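Local structure of putative polysaccharide binding proteins (DUF1812) (Bacteroides thetaiotaomicron VPI-5482, 3GF8) at residues 105-110 with 188-193; 174-179 with 221-226; 86-91 with 118-123. The protein is an outer-membrane lipoprotein of the FimB/Mfa2 family that probably takes part in the assembly or attachment of fimbriae at the cell surface. All blocks are in the same frame, centred on the assembly; numbering follows the deposited sequence.

How the contacts relate
The three contacts illustrate how short strands and irregular segments of a putative fimbrial assembly protein can be tied together by side chains as much as by backbone ladders. Contacts 1 and 3 share a three-stranded antiparallel sheet, in which strands 89-91 and 105-108 are neighbours; their centres lie about 12 Å apart, and Lys-109 NZ reaches Asp-87 O at 2.7 Å. Contact 2 is equally close to contact 1, with Leu-193 N lying 2.8 Å from Glu-176 O and Leu-108 N 2.8 Å from Gly-179 O. Contacts 2 and 3 do not touch, their nearest atoms being about 7 Å apart, so contact 1 bridges them.

Contact 1: residues 105-110 with 188-193; sequences KLKLKR and LDDDVL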
# COMPACT_ATOMS: atom_id res chain seq x y z
N LYS A 105 -16.33 2.03 0.71
CA LYS A 105 -15.31 1.97 -0.32
C LYS A 105 -14.38 3.14 -0.12
O LYS A 105 -14.81 4.18 0.32
CB LYS A 105 -15.96 2.06 -1.68
CG LYS A 105 -17.08 1.06 -1.90
CD LYS A 105 -17.66 1.17 -3.27
CE LYS A 105 -18.61 0.04 -3.52
NZ LYS A 105 -19.50 0.38 -4.60
N LEU A 106 -13.11 2.95 -0.46
CA LEU A 106 -12.10 3.98 -0.32
C LEU A 106 -11.57 4.18 -1.73
O LEU A 106 -11.26 3.22 -2.44
CB LEU A 106 -11.04 3.53 0.66
CG LEU A 106 -9.86 4.48 0.98
CD1 LEU A 106 -9.32 4.25 2.37
CD2 LEU A 106 -8.76 4.30 -0.01
N LYS A 107 -11.51 5.44 -2.15
CA LYS A 107 -11.01 5.73 -3.48
C LYS A 107 -9.90 6.77 -3.40
O LYS A 107 -10.06 7.80 -2.76
CB LYS A 107 -12.15 6.18 -4.40
CG LYS A 107 -11.67 6.47 -5.79
CD LYS A 107 -12.76 7.01 -6.69
CE LYS A 107 -13.39 5.89 -7.52
NZ LYS A 107 -14.50 6.38 -8.37
N LEU A 108 -8.75 6.46 -4.00
CA LEU A 108 -7.67 7.46 -4.12
C LEU A 108 -8.19 8.59 -5.02
O LEU A 108 -8.74 8.32 -6.09
CB LEU A 108 -6.42 6.84 -4.75
CG LEU A 108 -5.20 7.70 -5.06
CD1 LEU A 108 -4.61 8.32 -3.79
CD2 LEU A 108 -4.11 6.86 -5.83
N LYS A 109 -8.07 9.83 -4.56
CA LYS A 109 -8.51 10.97 -5.32
C LYS A 109 -7.64 11.15 -6.54
O LYS A 109 -6.40 11.00 -6.46
CB LYS A 109 -8.46 12.24 -4.46
CG LYS A 109 -9.49 12.24 -3.30
CD LYS A 109 -9.42 13.58 -2.58
CE LYS A 109 -10.22 13.64 -1.32
NZ LYS A 109 -9.73 14.77 -0.46
N ARG A 110 -8.27 11.47 -7.67
CA ARG A 110 -7.57 11.81 -8.91
C ARG A 110 -8.32 12.89 -9.70
O ARG A 110 -9.51 13.08 -9.56
CB ARG A 110 -7.31 10.59 -9.79
CG ARG A 110 -8.54 10.08 -10.61
CD ARG A 110 -9.74 9.75 -9.72
NE ARG A 110 -9.47 8.63 -8.81
CZ ARG A 110 -9.75 7.35 -9.07
NH1 ARG A 110 -10.31 7.00 -10.23
NH2 ARG A 110 -9.45 6.39 -8.18
N LEU A 188 -11.58 -2.84 -6.28
CA LEU A 188 -12.81 -2.63 -7.03
C LEU A 188 -12.47 -2.17 -8.44
O LEU A 188 -11.34 -1.76 -8.72
CB LEU A 188 -13.68 -1.58 -6.32
CG LEU A 188 -14.00 -1.89 -4.86
CD1 LEU A 188 -14.92 -0.83 -4.20
CD2 LEU A 188 -14.63 -3.29 -4.74
N ASP A 189 -13.46 -2.22 -9.32
CA ASP A 189 -13.28 -1.73 -10.67
C ASP A 189 -13.04 -0.23 -10.58
O ASP A 189 -13.63 0.46 -9.74
CB ASP A 189 -14.51 -2.03 -11.54
CG ASP A 189 -14.59 -3.52 -11.94
OD1 ASP A 189 -13.72 -4.31 -11.52
OD2 ASP A 189 -15.51 -3.91 -12.68
N ASP A 190 -12.14 0.27 -11.41
CA ASP A 190 -11.73 1.67 -11.36
C ASP A 190 -11.01 1.98 -12.65
O ASP A 190 -10.72 1.06 -13.43
CB ASP A 190 -10.83 1.94 -10.13
CG ASP A 190 -10.67 3.44 -9.81
OD1 ASP A 190 -11.32 4.30 -10.44
OD2 ASP A 190 -9.85 3.78 -8.92
N ASP A 191 -10.78 3.26 -12.93
CA ASP A 191 -9.89 3.63 -14.03
C ASP A 191 -8.49 3.19 -13.73
O ASP A 191 -8.13 3.03 -12.57
CB ASP A 191 -9.89 5.14 -14.21
CG ASP A 191 -11.21 5.65 -14.74
OD1 ASP A 191 -11.69 5.05 -15.71
OD2 ASP A 191 -11.77 6.61 -14.19
N VAL A 192 -7.71 3.02 -14.80
CA VAL A 192 -6.26 2.84 -14.70
C VAL A 192 -5.57 4.18 -14.43
O VAL A 192 -5.78 5.16 -15.17
CB VAL A 192 -5.69 2.21 -15.98
CG1 VAL A 192 -4.13 2.09 -15.93
CG2 VAL A 192 -6.35 0.86 -16.21
N LEU A 193 -4.75 4.20 -13.39
CA LEU A 193 -4.02 5.37 -12.98
C LEU A 193 -2.54 5.24 -13.39
O LEU A 193 -2.00 4.12 -13.48
CB LEU A 193 -4.14 5.56 -11.46
CG LEU A 193 -5.55 5.64 -10.85
CD1 LEU A 193 -5.44 5.80 -9.34
CD2 LEU A 193 -6.44 6.75 -11.49
O HOH W 1 -11.56 8.38 -12.22
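Arg-110 and Asp-190 meet head on in a bidentate salt bridge: NH2 of Arg-110 reaches OD2 of Asp-190 at 2.7 Å and NH1 of Arg-110 reaches OD1 of Asp-190 at 2.9 Å, both nearly straight and both aimed at a syn lone pair. The guanidinium and carboxylate planes are only 21° apart. To present its end this way the arginine folds back on itself, with CG placed between the backbone N and the carbonyl carbon (chi1 78°) and further bends at chi2 and chi3. NE and NH2 then both grip Leu-108 O, NE of Arg-110 lying 2.8 Å from that oxygen, which fixes the rotation of the group. Leu-108 closes strand 105-108, the middle strand of a three-stranded antiparallel sheet, and irregular segment 188-193 runs in nearly the same direction as 105-110 (11° apart end to end) without forming a ladder, joined through side chains. CD2 of Leu-193 rests on the middle of one guanidinium face at a height of 4.0 Å, and CD of Lys-107 covers the margin of the opposite face. A water links NH1 of Arg-110 to OD2 of Asp-191, whose backbone N meets OD1 of Asp-190 from above the carboxylate. Beside the guanidinium, CD2 of Leu-108 touches CD1 of Leu-193 at 3.9 Å. At the other end, the extended chain of Lys-105 lies across Leu-188, its CD 3.5 Å from CD1 of Leu-188.

Contact 2: residues 174-179 with 221-226; sequences IIESNG and RKTRLV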
# COMPACT_ATOMS: atom_id res chain seq x y z
N ILE A 174 4.14 4.08 -12.97
CA ILE A 174 3.62 2.81 -12.50
C ILE A 174 2.13 2.90 -12.89
O ILE A 174 1.48 3.90 -12.58
CB ILE A 174 3.81 2.64 -10.97
CG1 ILE A 174 5.32 2.51 -10.66
CG2 ILE A 174 3.03 1.45 -10.46
CD1 ILE A 174 5.69 2.27 -9.21
N ILE A 175 1.64 1.89 -13.62
CA ILE A 175 0.29 1.91 -14.20
C ILE A 175 -0.54 0.78 -13.62
O ILE A 175 -0.18 -0.36 -13.70
CB ILE A 175 0.33 1.83 -15.75
CG1 ILE A 175 1.11 3.03 -16.30
CG2 ILE A 175 -1.12 1.75 -16.35
CD1 ILE A 175 1.58 2.94 -17.76
N GLU A 176 -1.63 1.12 -12.97
CA GLU A 176 -2.51 0.13 -12.38
C GLU A 176 -3.83 0.79 -12.02
O GLU A 176 -3.89 1.99 -11.82
CB GLU A 176 -1.86 -0.47 -11.15
CG GLU A 176 -2.56 -1.70 -10.61
CD GLU A 176 -2.80 -2.74 -11.68
OE1 GLU A 176 -1.85 -3.46 -12.04
OE2 GLU A 176 -3.94 -2.80 -12.17
N SER A 177 -4.89 -0.02 -11.97
CA SER A 177 -6.21 0.43 -11.56
C SER A 177 -6.50 -0.09 -10.15
O SER A 177 -7.50 -0.75 -9.88
CB SER A 177 -7.24 -0.05 -12.58
OG SER A 177 -7.24 -1.45 -12.64
N ASN A 178 -5.56 0.21 -9.26
CA ASN A 178 -5.59 -0.23 -7.88
C ASN A 178 -6.03 0.86 -6.92
O ASN A 178 -5.77 0.76 -5.74
CB ASN A 178 -4.21 -0.79 -7.44
CG ASN A 178 -3.07 0.20 -7.61
OD1 ASN A 178 -3.20 1.25 -8.22
ND2 ASN A 178 -1.91 -0.16 -7.07
N GLY A 179 -6.75 1.87 -7.41
CA GLY A 179 -7.10 3.03 -6.59
C GLY A 179 -8.47 2.97 -5.92
O GLY A 179 -8.91 3.98 -5.35
N ARG A 221 -2.10 -9.25 -10.27
CA ARG A 221 -2.09 -8.12 -11.22
C ARG A 221 -0.83 -8.06 -12.05
O ARG A 221 0.14 -8.75 -11.75
CB ARG A 221 -2.30 -6.80 -10.47
CG ARG A 221 -3.73 -6.65 -9.95
CD ARG A 221 -4.57 -5.91 -10.88
NE ARG A 221 -5.98 -5.91 -10.48
CZ ARG A 221 -6.82 -4.89 -10.65
NH1 ARG A 221 -6.43 -3.72 -11.14
NH2 ARG A 221 -8.09 -5.02 -10.28
N LYS A 222 -0.84 -7.24 -13.11
CA LYS A 222 0.32 -7.11 -13.99
C LYS A 222 0.80 -5.67 -14.02
O LYS A 222 1.19 -5.16 -15.09
CB LYS A 222 -0.00 -7.58 -15.40
CG LYS A 222 -0.30 -9.09 -15.52
CD LYS A 222 -0.90 -9.37 -16.89
CE LYS A 222 -0.75 -10.83 -17.33
NZ LYS A 222 -1.78 -11.69 -16.68
N THR A 223 0.84 -5.06 -12.84
CA THR A 223 1.24 -3.67 -12.65
C THR A 223 2.52 -3.36 -13.38
O THR A 223 3.53 -4.05 -13.24
CB THR A 223 1.43 -3.40 -11.15
OG1 THR A 223 0.20 -3.73 -10.49
CG2 THR A 223 1.81 -1.93 -10.90
N ARG A 224 2.48 -2.31 -14.17
CA ARG A 224 3.56 -2.01 -15.10
C ARG A 224 4.45 -0.89 -14.64
O ARG A 224 3.95 0.10 -14.13
CB ARG A 224 2.96 -1.55 -16.43
CG ARG A 224 2.27 -2.67 -17.21
CD ARG A 224 2.26 -2.34 -18.69
NE ARG A 224 1.23 -1.38 -18.98
CZ ARG A 224 1.25 -0.48 -19.96
NH1 ARG A 224 2.30 -0.34 -20.77
NH2 ARG A 224 0.21 0.33 -20.12
N LEU A 225 5.77 -1.02 -14.89
CA LEU A 225 6.69 0.11 -14.81
C LEU A 225 7.02 0.46 -16.25
O LEU A 225 7.51 -0.39 -17.00
CB LEU A 225 7.96 -0.22 -14.02
CG LEU A 225 9.10 0.81 -14.07
CD1 LEU A 225 8.68 2.15 -13.39
CD2 LEU A 225 10.40 0.27 -13.44
N VAL A 226 6.74 1.70 -16.64
CA VAL A 226 6.92 2.18 -18.01
C VAL A 226 7.74 3.46 -18.02
O VAL A 226 7.41 4.44 -17.34
CB VAL A 226 5.57 2.48 -18.69
CG1 VAL A 226 5.79 2.91 -20.18
CG2 VAL A 226 4.61 1.30 -18.58
O HOH W 2 -2.46 -5.02 -14.06
O HOH W 3 -9.50 -2.48 -10.63
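Strands 174-176 and 224-226 run antiparallel at 142°, with Ile-175 and Arg-224 as a hydrogen-bonded pair (Ile-175 N to Arg-224 O 3.0 Å, the return bond weak) and Ile-174 and Leu-225 as a non-hydrogen-bonded one. On the face of Ile-175, its CD1 lies over the rim of one guanidinium face of Arg-224 and touches CG2 of Val-226 at 3.5 Å; NH1 of Arg-224 forms a salt bridge with Asp-238 of strand 235-240. On the other face, CG2 of Ile-174 packs on CG2 of Thr-223 at 3.6 Å. Past the ladder, a bend at chi2 (51°) swings the Glu-176 carboxylate across to residues 221-223, where its OE1 accepts a hydrogen bond from OG1 of Thr-223 at 2.6 Å, on its anti side, and another from a water that accepts from Lys-222 N. OE2 of Glu-176 is approached from opposite faces of the carboxylate by NH1 of Arg-221, at 2.8 Å, and by Ser-177 N. The same NH1 of Arg-221 also donates to OG of Ser-177, 2.8 Å away. With both oxygens of a buried carboxylate supplied with donors and an arginine alongside, Glu-176 is probably ionised, its charge balanced where the two strands part.

Contact 3: residues 86-91 with 118-123; sequences RDSYDI and KRMETL
The Tyr-89 ring lies between Leu-123, whose CD2 covers the margin of one face at a height of 4.0 Å, and Ser-88, whose CB rests on the middle of the other. Arg-86 N and Glu-121 O lie in its plane at the edge, and OH of Tyr-89 donates to Glu-121 O at 2.6 Å, nearly along the C=O axis. The Glu-121 carboxylate is turned 63° from the ring. CG of Glu-121, set between the backbone N and carbonyl carbon (chi1 73°), and a bend at chi2 bring it into the type I turn from Arg-86 to Tyr-89. There OE2 of Glu-121 takes a bent bond from Arg-86 N (2.8 Å, anti lone pair) and a nearly straight one from Ser-88 N (3.0 Å, syn). OG of Ser-88 donates to OE1 of Glu-121 at 2.5 Å. With the turn's own closing bond, Tyr-89 N to Arg-86 O, weak, an alanine here would probably leave both amides and the serine hydroxyl without their acceptor. CB of Met-120, a selenomethionine, packs against CZ of Tyr-89 at 4.2 Å. Tyr-89 and Leu-123 both rest on Leu-106 of strand 105-108, and Leu-123 N is hydrogen-bonded to OG1 of Thr-149 on strand 139-158.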
# COMPACT_ATOMS: atom_id res chain seq x y z
N ARG A 86 -6.44 10.34 5.20
CA ARG A 86 -6.67 11.78 5.33
C ARG A 86 -7.04 12.34 3.96
O ARG A 86 -7.91 11.76 3.30
CB ARG A 86 -5.46 12.46 5.95
CG ARG A 86 -5.20 11.99 7.38
CD ARG A 86 -3.98 12.70 7.95
NE ARG A 86 -3.57 12.21 9.25
CZ ARG A 86 -4.01 12.67 10.41
NH1 ARG A 86 -4.90 13.65 10.44
NH2 ARG A 86 -3.57 12.14 11.54
N ASP A 87 -6.37 13.38 3.50
CA ASP A 87 -6.81 14.08 2.30
C ASP A 87 -6.67 13.36 0.98
O ASP A 87 -7.29 13.78 0.02
CB ASP A 87 -6.10 15.40 2.17
CG ASP A 87 -6.52 16.37 3.24
OD1 ASP A 87 -7.70 16.29 3.65
OD2 ASP A 87 -5.68 17.19 3.67
N SER A 88 -5.88 12.30 0.90
CA SER A 88 -5.71 11.63 -0.38
C SER A 88 -6.87 10.77 -0.79
O SER A 88 -7.02 10.44 -1.98
CB SER A 88 -4.45 10.77 -0.41
OG SER A 88 -3.31 11.57 -0.15
N TYR A 89 -7.73 10.44 0.17
CA TYR A 89 -8.72 9.41 -0.06
C TYR A 89 -10.11 9.92 0.25
O TYR A 89 -10.28 10.66 1.20
CB TYR A 89 -8.41 8.23 0.85
CG TYR A 89 -6.95 7.87 0.89
CD1 TYR A 89 -6.39 7.15 -0.15
CD2 TYR A 89 -6.14 8.22 1.95
CE1 TYR A 89 -5.06 6.79 -0.15
CE2 TYR A 89 -4.80 7.84 1.97
CZ TYR A 89 -4.26 7.13 0.91
OH TYR A 89 -2.91 6.74 0.85
N ASP A 90 -11.08 9.50 -0.56
CA ASP A 90 -12.50 9.59 -0.20
C ASP A 90 -12.98 8.24 0.25
O ASP A 90 -12.86 7.27 -0.50
CB ASP A 90 -13.37 10.02 -1.39
CG ASP A 90 -13.08 11.46 -1.81
OD1 ASP A 90 -13.06 12.38 -0.94
OD2 ASP A 90 -12.85 11.67 -3.02
N ILE A 91 -13.54 8.20 1.45
CA ILE A 91 -14.17 7.00 1.96
C ILE A 91 -15.66 7.30 1.94
O ILE A 91 -16.09 8.34 2.42
CB ILE A 91 -13.71 6.68 3.40
CG1 ILE A 91 -12.17 6.56 3.47
CG2 ILE A 91 -14.41 5.41 3.91
CD1 ILE A 91 -11.54 6.60 4.94
N LYS A 118 1.76 12.64 -6.18
CA LYS A 118 2.01 13.09 -4.83
C LYS A 118 2.44 11.90 -3.97
O LYS A 118 2.14 10.76 -4.30
CB LYS A 118 0.75 13.74 -4.24
CG LYS A 118 -0.29 12.72 -3.78
CD LYS A 118 -1.59 13.37 -3.24
CE LYS A 118 -2.74 13.32 -4.25
NZ LYS A 118 -4.10 13.70 -3.65
N ARG A 119 3.13 12.16 -2.87
CA ARG A 119 3.36 11.10 -1.92
C ARG A 119 2.13 11.00 -1.03
O ARG A 119 1.87 11.90 -0.31
CB ARG A 119 4.62 11.30 -1.07
CG ARG A 119 4.82 10.11 -0.11
CD ARG A 119 6.15 10.17 0.56
NE ARG A 119 6.24 11.36 1.40
CZ ARG A 119 7.36 11.85 1.94
NH1 ARG A 119 8.55 11.27 1.75
NH2 ARG A 119 7.28 12.95 2.68
N MSE A 120 1.35 9.92 -1.12
CA MSE A 120 0.17 9.77 -0.26
C MSE A 120 0.56 9.50 1.19
O MSE A 120 1.50 8.78 1.45
CB MSE A 120 -0.68 8.60 -0.70
CG MSE A 120 -1.55 8.90 -1.83
SE MSE A 120 -0.72 8.20 -3.38
CE MSE A 120 -1.40 6.51 -3.17
N GLU A 121 -0.22 10.04 2.12
CA GLU A 121 -0.14 9.59 3.52
C GLU A 121 -0.45 8.09 3.56
O GLU A 121 -1.34 7.57 2.81
CB GLU A 121 -1.07 10.41 4.42
CG GLU A 121 -2.57 10.12 4.28
CD GLU A 121 -3.28 10.87 3.17
OE1 GLU A 121 -2.63 11.46 2.30
OE2 GLU A 121 -4.54 10.87 3.16
N THR A 122 0.33 7.39 4.37
CA THR A 122 0.34 5.95 4.39
C THR A 122 -0.99 5.45 4.90
O THR A 122 -1.56 6.00 5.87
CB THR A 122 1.48 5.40 5.24
OG1 THR A 122 2.71 5.77 4.62
CG2 THR A 122 1.41 3.86 5.39
N LEU A 123 -1.49 4.44 4.17
CA LEU A 123 -2.80 3.89 4.38
C LEU A 123 -2.70 2.43 4.87
O LEU A 123 -1.99 1.63 4.26
CB LEU A 123 -3.58 3.92 3.07
CG LEU A 123 -5.01 3.42 3.18
CD1 LEU A 123 -5.83 4.41 4.01
CD2 LEU A 123 -5.59 3.24 1.78